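Phage tail sheath protein (Desulfitobacterium hafniense, PDB 3HXL) probably assembles as a subunit of the sheath that surrounds the tail tube of contractile, myovirus-like phage tails. Local coordinates at residues 111-123 and 129-141. Numbering follows the deposited sequence.
Sequences GARGNDITLVIQE and TKFDVSTLVDGAE
V120 and S134 face each other in an antiparallel β hairpin, strands 117-123 and 131-137, that forms the middle of a four-stranded sheet in the β-sandwich domain. It illustrates how a two-layered fold divides its labour between the faces of one sheet. The inward face, carrying I117, L119, I121, V133, T135 and V137, is closely packed: L119 CD1 lies 3.6 Å from V133 CG1, a branch that V133 sets anti to its own backbone N (chi1 -175°), and I117 CG2 rests beside T135 CG2. Strands 103-107 and 159-162 cover this side, L103 and V105 touching L119, F161 touching V133. The other face is more open and mixed in character; there V120 CG2 meets L136 CD1 at 3.8 Å on a face that also carries T118, Q122, D132 and S134. Paired backbone bonds join T118 with L136, V120 with S134 and Q122 with D132, the shortest from D132 N to Q122 O (2.7 Å).

Where strand 131-137 runs into an exposed type I' turn (V137 to A140), packing gives way to charge and water. R113, from the 3-10 segment 112-116, lays one guanidinium face against V137 CG1, and its NH1 forms salt bridges with D116 OD2 and D138 OD2 (2.8 Å for the latter), which probably eases the repulsion between these neighbouring carboxylates. Both oxygens lie near the guanidinium plane, but D138 OD2 is approached from above its carboxylate plane. R113 NH2 also reaches G64 O. Water 1 bridges R113 and D138, donating to D138 OD2 at 2.6 Å and accepting from R113 NH2.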
ATOM      1  N   GLY A 111     -13.346  14.429 -12.611  1.00 23.03           N
ATOM      2  CA  GLY A 111     -12.807  14.999 -11.392  1.00 23.28           C
ATOM      3  C   GLY A 111     -12.766  16.511 -11.454  1.00 27.84           C
ATOM      4  O   GLY A 111     -12.884  17.098 -12.532  1.00 30.15           O
ATOM      5  N   ALA A 112     -12.597  17.140 -10.295  1.00 23.88           N
ATOM      6  CA  ALA A 112     -12.538  18.593 -10.199  1.00 25.00           C
ATOM      7  C   ALA A 112     -11.266  19.138 -10.840  1.00 26.61           C
ATOM      8  O   ALA A 112     -11.179  20.322 -11.164  1.00 29.20           O
ATOM      9  CB  ALA A 112     -12.605  19.017  -8.734  1.00 22.22           C
ATOM     10  N   ARG A 113     -10.274  18.273 -11.020  1.00 27.02           N
ATOM     11  CA  ARG A 113      -9.017  18.697 -11.621  1.00 23.03           C
ATOM     12  C   ARG A 113      -9.253  19.140 -13.065  1.00 24.23           C
ATOM     13  O   ARG A 113      -8.490  19.932 -13.615  1.00 23.53           O
ATOM     14  CB  ARG A 113      -8.002  17.555 -11.558  1.00 24.06           C
ATOM     15  CG  ARG A 113      -6.638  17.870 -12.148  1.00 21.69           C
ATOM     16  CD  ARG A 113      -6.063  19.174 -11.623  1.00 25.56           C
ATOM     17  NE  ARG A 113      -4.610  19.198 -11.775  1.00 22.88           N
ATOM     18  CZ  ARG A 113      -3.847  20.269 -11.583  1.00 23.01           C
ATOM     19  NH1 ARG A 113      -4.396  21.424 -11.232  1.00 29.32           N
ATOM     20  NH2 ARG A 113      -2.532  20.181 -11.737  1.00 21.59           N
ATOM     21  N   GLY A 114     -10.321  18.633 -13.671  1.00 20.84           N
ATOM     22  CA  GLY A 114     -10.633  19.016 -15.034  1.00 25.74           C
ATOM     23  C   GLY A 114     -10.982  20.493 -15.145  1.00 29.54           C
ATOM     24  O   GLY A 114     -10.791  21.102 -16.199  1.00 33.46           O
ATOM     25  N   ASN A 115     -11.491  21.081 -14.064  1.00 29.73           N
ATOM     26  CA  ASN A 115     -11.853  22.496 -14.092  1.00 31.30           C
ATOM     27  C   ASN A 115     -10.637  23.426 -14.068  1.00 30.79           C
ATOM     28  O   ASN A 115     -10.779  24.642 -14.197  1.00 27.87           O
ATOM     29  CB  ASN A 115     -12.785  22.847 -12.928  1.00 33.68           C
ATOM     30  CG  ASN A 115     -14.046  22.005 -12.908  1.00 41.26           C
ATOM     31  OD1 ASN A 115     -14.690  21.793 -13.942  1.00 36.26           O
ATOM     32  ND2 ASN A 115     -14.413  21.527 -11.725  1.00 39.73           N
ATOM     33  N   ASP A 116      -9.444  22.864 -13.898  1.00 30.32           N
ATOM     34  CA  ASP A 116      -8.228  23.678 -13.884  1.00 28.08           C
ATOM     35  C   ASP A 116      -7.620  23.722 -15.279  1.00 29.41           C
ATOM     36  O   ASP A 116      -6.516  24.232 -15.474  1.00 28.74           O
ATOM     37  CB  ASP A 116      -7.187  23.111 -12.917  1.00 30.11           C
ATOM     38  CG  ASP A 116      -7.669  23.080 -11.480  1.00 31.23           C
ATOM     39  OD1 ASP A 116      -8.533  23.903 -11.121  1.00 30.07           O
ATOM     40  OD2 ASP A 116      -7.167  22.237 -10.708  1.00 30.15           O
ATOM     41  N   ILE A 117      -8.339  23.167 -16.245  1.00 28.09           N
ATOM     42  CA  ILE A 117      -7.869  23.140 -17.623  1.00 21.70           C
ATOM     43  C   ILE A 117      -8.543  24.256 -18.409  1.00 24.84           C
ATOM     44  O   ILE A 117      -9.731  24.524 -18.229  1.00 26.67           O
ATOM     45  CB  ILE A 117      -8.200  21.792 -18.291  1.00 20.38           C
ATOM     46  CG1 ILE A 117      -7.707  20.641 -17.406  1.00 22.67           C
ATOM     47  CG2 ILE A 117      -7.532  21.714 -19.663  1.00 23.42           C
ATOM     48  CD1 ILE A 117      -8.046  19.264 -17.938  1.00 18.72           C
ATOM     49  N   THR A 118      -7.780  24.909 -19.274  1.00 27.72           N
ATOM     50  CA  THR A 118      -8.321  25.985 -20.095  1.00 28.36           C
ATOM     51  C   THR A 118      -7.830  25.850 -21.527  1.00 30.37           C
ATOM     52  O   THR A 118      -6.646  25.617 -21.773  1.00 23.83           O
ATOM     53  CB  THR A 118      -7.909  27.373 -19.558  1.00 28.97           C
ATOM     54  OG1 THR A 118      -8.447  27.557 -18.244  1.00 30.55           O
ATOM     55  CG2 THR A 118      -8.439  28.479 -20.468  1.00 27.84           C
ATOM     56  N   LEU A 119      -8.758  25.993 -22.467  1.00 27.55           N
ATOM     57  CA  LEU A 119      -8.442  25.892 -23.886  1.00 26.72           C
ATOM     58  C   LEU A 119      -8.136  27.266 -24.472  1.00 28.85           C
ATOM     59  O   LEU A 119      -8.811  28.247 -24.163  1.00 28.67           O
ATOM     60  CB  LEU A 119      -9.621  25.277 -24.642  1.00 23.47           C
ATOM     61  CG  LEU A 119      -9.545  25.354 -26.168  1.00 31.26           C
ATOM     62  CD1 LEU A 119      -8.460  24.422 -26.675  1.00 32.33           C
ATOM     63  CD2 LEU A 119     -10.892  24.984 -26.767  1.00 30.63           C
ATOM     64  N   VAL A 120      -7.112  27.320 -25.314  1.00 28.37           N
ATOM     65  CA  VAL A 120      -6.711  28.552 -25.979  1.00 30.84           C
ATOM     66  C   VAL A 120      -6.505  28.251 -27.464  1.00 30.61           C
ATOM     67  O   VAL A 120      -5.724  27.366 -27.826  1.00 25.41           O
ATOM     68  CB  VAL A 120      -5.397  29.115 -25.381  1.00 32.59           C
ATOM     69  CG1 VAL A 120      -4.947  30.347 -26.166  1.00 33.38           C
ATOM     70  CG2 VAL A 120      -5.610  29.485 -23.917  1.00 29.08           C
ATOM     71  N   ILE A 121      -7.227  28.980 -28.315  1.00 28.29           N
ATOM     72  CA  ILE A 121      -7.142  28.810 -29.765  1.00 25.90           C
ATOM     73  C   ILE A 121      -6.873  30.170 -30.403  1.00 25.70           C
ATOM     74  O   ILE A 121      -7.717  31.065 -30.371  1.00 26.63           O
ATOM     75  CB  ILE A 121      -8.460  28.228 -30.344  1.00 24.73           C
ATOM     76  CG1 ILE A 121      -8.760  26.876 -29.693  1.00 28.10           C
ATOM     77  CG2 ILE A 121      -8.336  28.043 -31.851  1.00 27.48           C
ATOM     78  CD1 ILE A 121     -10.091  26.281 -30.117  1.00 34.79           C
ATOM     79  N   GLN A 122      -5.682  30.320 -30.965  1.00 27.58           N
ATOM     80  CA  GLN A 122      -5.287  31.567 -31.595  1.00 33.91           C
ATOM     81  C   GLN A 122      -4.714  31.306 -32.980  1.00 35.26           C
ATOM     82  O   GLN A 122      -4.001  30.324 -33.200  1.00 30.80           O
ATOM     83  CB  GLN A 122      -4.246  32.282 -30.724  1.00 35.54           C
ATOM     84  CG  GLN A 122      -4.772  32.707 -29.360  1.00 47.18           C
ATOM     85  CD  GLN A 122      -5.646  33.947 -29.426  1.00 49.93           C
ATOM     86  OE1 GLN A 122      -5.152  35.051 -29.657  1.00 55.25           O
ATOM     87  NE2 GLN A 122      -6.951  33.770 -29.232  1.00 39.80           N
ATOM     88  N   GLU A 123      -5.045  32.186 -33.920  1.00 39.37           N
ATOM     89  CA  GLU A 123      -4.549  32.058 -35.279  1.00 33.57           C
ATOM     90  C   GLU A 123      -3.027  32.066 -35.218  1.00 30.05           C
ATOM     91  O   GLU A 123      -2.434  32.855 -34.480  1.00 29.28           O
ATOM     92  CB  GLU A 123      -5.056  33.227 -36.123  1.00 38.09           C
ATOM     93  CG  GLU A 123      -4.497  33.286 -37.532  1.00 44.37           C
ATOM     94  CD  GLU A 123      -4.985  34.511 -38.283  1.00 40.03           C
ATOM     95  OE1 GLU A 123      -6.208  34.614 -38.517  1.00 42.93           O
ATOM     96  OE2 GLU A 123      -4.148  35.369 -38.630  1.00 43.21           O
ATOM     97  N   THR A 129      -3.416  30.547 -41.965  1.00 20.97           N
ATOM     98  CA  THR A 129      -4.361  29.497 -42.330  1.00 28.85           C
ATOM     99  C   THR A 129      -4.336  28.374 -41.298  1.00 29.76           C
ATOM    100  O   THR A 129      -4.999  27.349 -41.466  1.00 24.46           O
ATOM    101  CB  THR A 129      -4.038  28.879 -43.703  1.00 25.74           C
ATOM    102  OG1 THR A 129      -2.888  28.034 -43.589  1.00 29.91           O
ATOM    103  CG2 THR A 129      -3.764  29.970 -44.725  1.00 32.64           C
ATOM    104  N   LYS A 130      -3.565  28.569 -40.236  1.00 30.63           N
ATOM    105  CA  LYS A 130      -3.456  27.565 -39.186  1.00 31.74           C
ATOM    106  C   LYS A 130      -3.773  28.148 -37.814  1.00 28.20           C
ATOM    107  O   LYS A 130      -3.766  29.364 -37.629  1.00 30.70           O
ATOM    108  CB  LYS A 130      -2.050  26.968 -39.186  1.00 28.47           C
ATOM    109  CG  LYS A 130      -1.706  26.219 -40.456  1.00 27.86           C
ATOM    110  CD  LYS A 130      -0.282  25.703 -40.411  1.00 49.01           C
ATOM    111  CE  LYS A 130       0.028  24.860 -41.634  1.00 50.00           C
ATOM    112  NZ  LYS A 130      -0.897  23.696 -41.715  1.00 56.81           N
ATOM    113  N   PHE A 131      -4.063  27.278 -36.855  1.00 25.29           N
ATOM    114  CA  PHE A 131      -4.377  27.731 -35.508  1.00 28.81           C
ATOM    115  C   PHE A 131      -3.452  27.072 -34.497  1.00 28.59           C
ATOM    116  O   PHE A 131      -2.999  25.948 -34.698  1.00 26.21           O
ATOM    117  CB  PHE A 131      -5.824  27.384 -35.128  1.00 27.27           C
ATOM    118  CG  PHE A 131      -6.859  27.975 -36.038  1.00 28.06           C
ATOM    119  CD1 PHE A 131      -7.085  27.438 -37.300  1.00 24.56           C
ATOM    120  CD2 PHE A 131      -7.632  29.055 -35.620  1.00 33.60           C
ATOM    121  CE1 PHE A 131      -8.065  27.966 -38.136  1.00 31.15           C
ATOM    122  CE2 PHE A 131      -8.617  29.592 -36.449  1.00 36.05           C
ATOM    123  CZ  PHE A 131      -8.834  29.044 -37.709  1.00 35.44           C
ATOM    124  N   ASP A 132      -3.167  27.784 -33.414  1.00 28.70           N
ATOM    125  CA  ASP A 132      -2.336  27.237 -32.355  1.00 29.37           C
ATOM    126  C   ASP A 132      -3.283  26.866 -31.223  1.00 27.52           C
ATOM    127  O   ASP A 132      -3.812  27.743 -30.539  1.00 33.20           O
ATOM    128  CB  ASP A 132      -1.312  28.267 -31.864  1.00 28.09           C
ATOM    129  CG  ASP A 132      -0.200  28.512 -32.869  1.00 31.03           C
ATOM    130  OD1 ASP A 132       0.304  27.535 -33.461  1.00 32.87           O
ATOM    131  OD2 ASP A 132       0.180  29.685 -33.059  1.00 43.07           O
ATOM    132  N   VAL A 133      -3.517  25.568 -31.046  1.00 26.28           N
ATOM    133  CA  VAL A 133      -4.409  25.094 -29.993  1.00 26.69           C
ATOM    134  C   VAL A 133      -3.580  24.675 -28.787  1.00 26.69           C
ATOM    135  O   VAL A 133      -2.847  23.685 -28.828  1.00 24.85           O
ATOM    136  CB  VAL A 133      -5.261  23.896 -30.470  1.00 28.36           C
ATOM    137  CG1 VAL A 133      -6.261  23.502 -29.388  1.00 23.53           C
ATOM    138  CG2 VAL A 133      -5.986  24.262 -31.751  1.00 23.25           C
ATOM    139  N   SER A 134      -3.694  25.443 -27.714  1.00 24.79           N
ATOM    140  CA  SER A 134      -2.934  25.152 -26.514  1.00 29.53           C
ATOM    141  C   SER A 134      -3.819  24.708 -25.360  1.00 28.47           C
ATOM    142  O   SER A 134      -4.955  25.167 -25.206  1.00 30.72           O
ATOM    143  CB  SER A 134      -2.114  26.382 -26.116  1.00 32.60           C
ATOM    144  OG  SER A 134      -1.177  26.700 -27.132  1.00 29.17           O
ATOM    145  N   THR A 135      -3.288  23.792 -24.559  1.00 30.94           N
ATOM    146  CA  THR A 135      -3.998  23.279 -23.400  1.00 28.77           C
ATOM    147  C   THR A 135      -3.281  23.815 -22.168  1.00 25.10           C
ATOM    148  O   THR A 135      -2.093  23.551 -21.963  1.00 26.06           O
ATOM    149  CB  THR A 135      -3.981  21.732 -23.371  1.00 29.73           C
ATOM    150  OG1 THR A 135      -4.537  21.230 -24.590  1.00 21.33           O
ATOM    151  CG2 THR A 135      -4.800  21.208 -22.199  1.00 28.82           C
ATOM    152  N   LEU A 136      -4.004  24.585 -21.363  1.00 27.16           N
ATOM    153  CA  LEU A 136      -3.439  25.164 -20.155  1.00 26.17           C
ATOM    154  C   LEU A 136      -3.986  24.505 -18.904  1.00 22.30           C
ATOM    155  O   LEU A 136      -5.166  24.158 -18.830  1.00 25.45           O
ATOM    156  CB  LEU A 136      -3.728  26.666 -20.086  1.00 23.70           C
ATOM    157  CG  LEU A 136      -2.842  27.624 -20.895  1.00 29.30           C
ATOM    158  CD1 LEU A 136      -2.875  27.272 -22.364  1.00 29.43           C
ATOM    159  CD2 LEU A 136      -3.326  29.046 -20.668  1.00 29.93           C
ATOM    160  N   VAL A 137      -3.108  24.341 -17.926  1.00 23.02           N
ATOM    161  CA  VAL A 137      -3.461  23.754 -16.640  1.00 30.31           C
ATOM    162  C   VAL A 137      -2.933  24.714 -15.586  1.00 31.26           C
ATOM    163  O   VAL A 137      -1.721  24.906 -15.465  1.00 34.90           O
ATOM    164  CB  VAL A 137      -2.804  22.376 -16.451  1.00 27.03           C
ATOM    165  CG1 VAL A 137      -3.150  21.821 -15.080  1.00 33.55           C
ATOM    166  CG2 VAL A 137      -3.276  21.425 -17.541  1.00 22.68           C
ATOM    167  N   ASP A 138      -3.845  25.312 -14.826  1.00 28.77           N
ATOM    168  CA  ASP A 138      -3.479  26.290 -13.808  1.00 39.71           C
ATOM    169  C   ASP A 138      -2.715  27.432 -14.468  1.00 40.39           C
ATOM    170  O   ASP A 138      -1.758  27.959 -13.902  1.00 37.73           O
ATOM    171  CB  ASP A 138      -2.611  25.666 -12.711  1.00 38.64           C
ATOM    172  CG  ASP A 138      -3.391  24.737 -11.800  1.00 30.43           C
ATOM    173  OD1 ASP A 138      -4.575  25.021 -11.525  1.00 37.21           O
ATOM    174  OD2 ASP A 138      -2.811  23.733 -11.344  1.00 31.46           O
ATOM    175  N   GLY A 139      -3.130  27.793 -15.680  1.00 39.25           N
ATOM    176  CA  GLY A 139      -2.484  28.879 -16.399  1.00 37.57           C
ATOM    177  C   GLY A 139      -1.222  28.514 -17.158  1.00 34.69           C
ATOM    178  O   GLY A 139      -0.751  29.293 -17.982  1.00 41.85           O
ATOM    179  N   ALA A 140      -0.670  27.337 -16.890  1.00 35.08           N
ATOM    180  CA  ALA A 140       0.545  26.904 -17.564  1.00 36.00           C
ATOM    181  C   ALA A 140       0.236  26.062 -18.802  1.00 42.30           C
ATOM    182  O   ALA A 140      -0.549  25.113 -18.744  1.00 37.51           O
ATOM    183  CB  ALA A 140       1.418  26.111 -16.600  1.00 36.75           C
ATOM    184  N   GLU A 141       0.860  26.416 -19.921  1.00 39.13           N
ATOM    185  CA  GLU A 141       0.659  25.687 -21.166  1.00 37.55           C
ATOM    186  C   GLU A 141       1.467  24.397 -21.141  1.00 37.01           C
ATOM    187  O   GLU A 141       2.696  24.431 -21.095  1.00 33.57           O
ATOM    188  CB  GLU A 141       1.096  26.542 -22.355  1.00 43.04           C
ATOM    189  CG  GLU A 141       1.079  25.812 -23.689  1.00 37.84           C
ATOM    190  CD  GLU A 141       1.564  26.683 -24.827  1.00 45.48           C
ATOM    191  OE1 GLU A 141       0.870  27.670 -25.156  1.00 47.00           O
ATOM    192  OE2 GLU A 141       2.640  26.383 -25.387  1.00 48.76           O
TER
HETATM  193  O   HOH W   1      -0.510  22.637 -11.869  1.00 38.90           O
HETATM  194  O   HOH W   2      -7.204  26.520 -12.016  1.00 35.53           O
HETATM  195  O   HOH W   3      -5.806  26.918 -16.716  1.00 37.65           O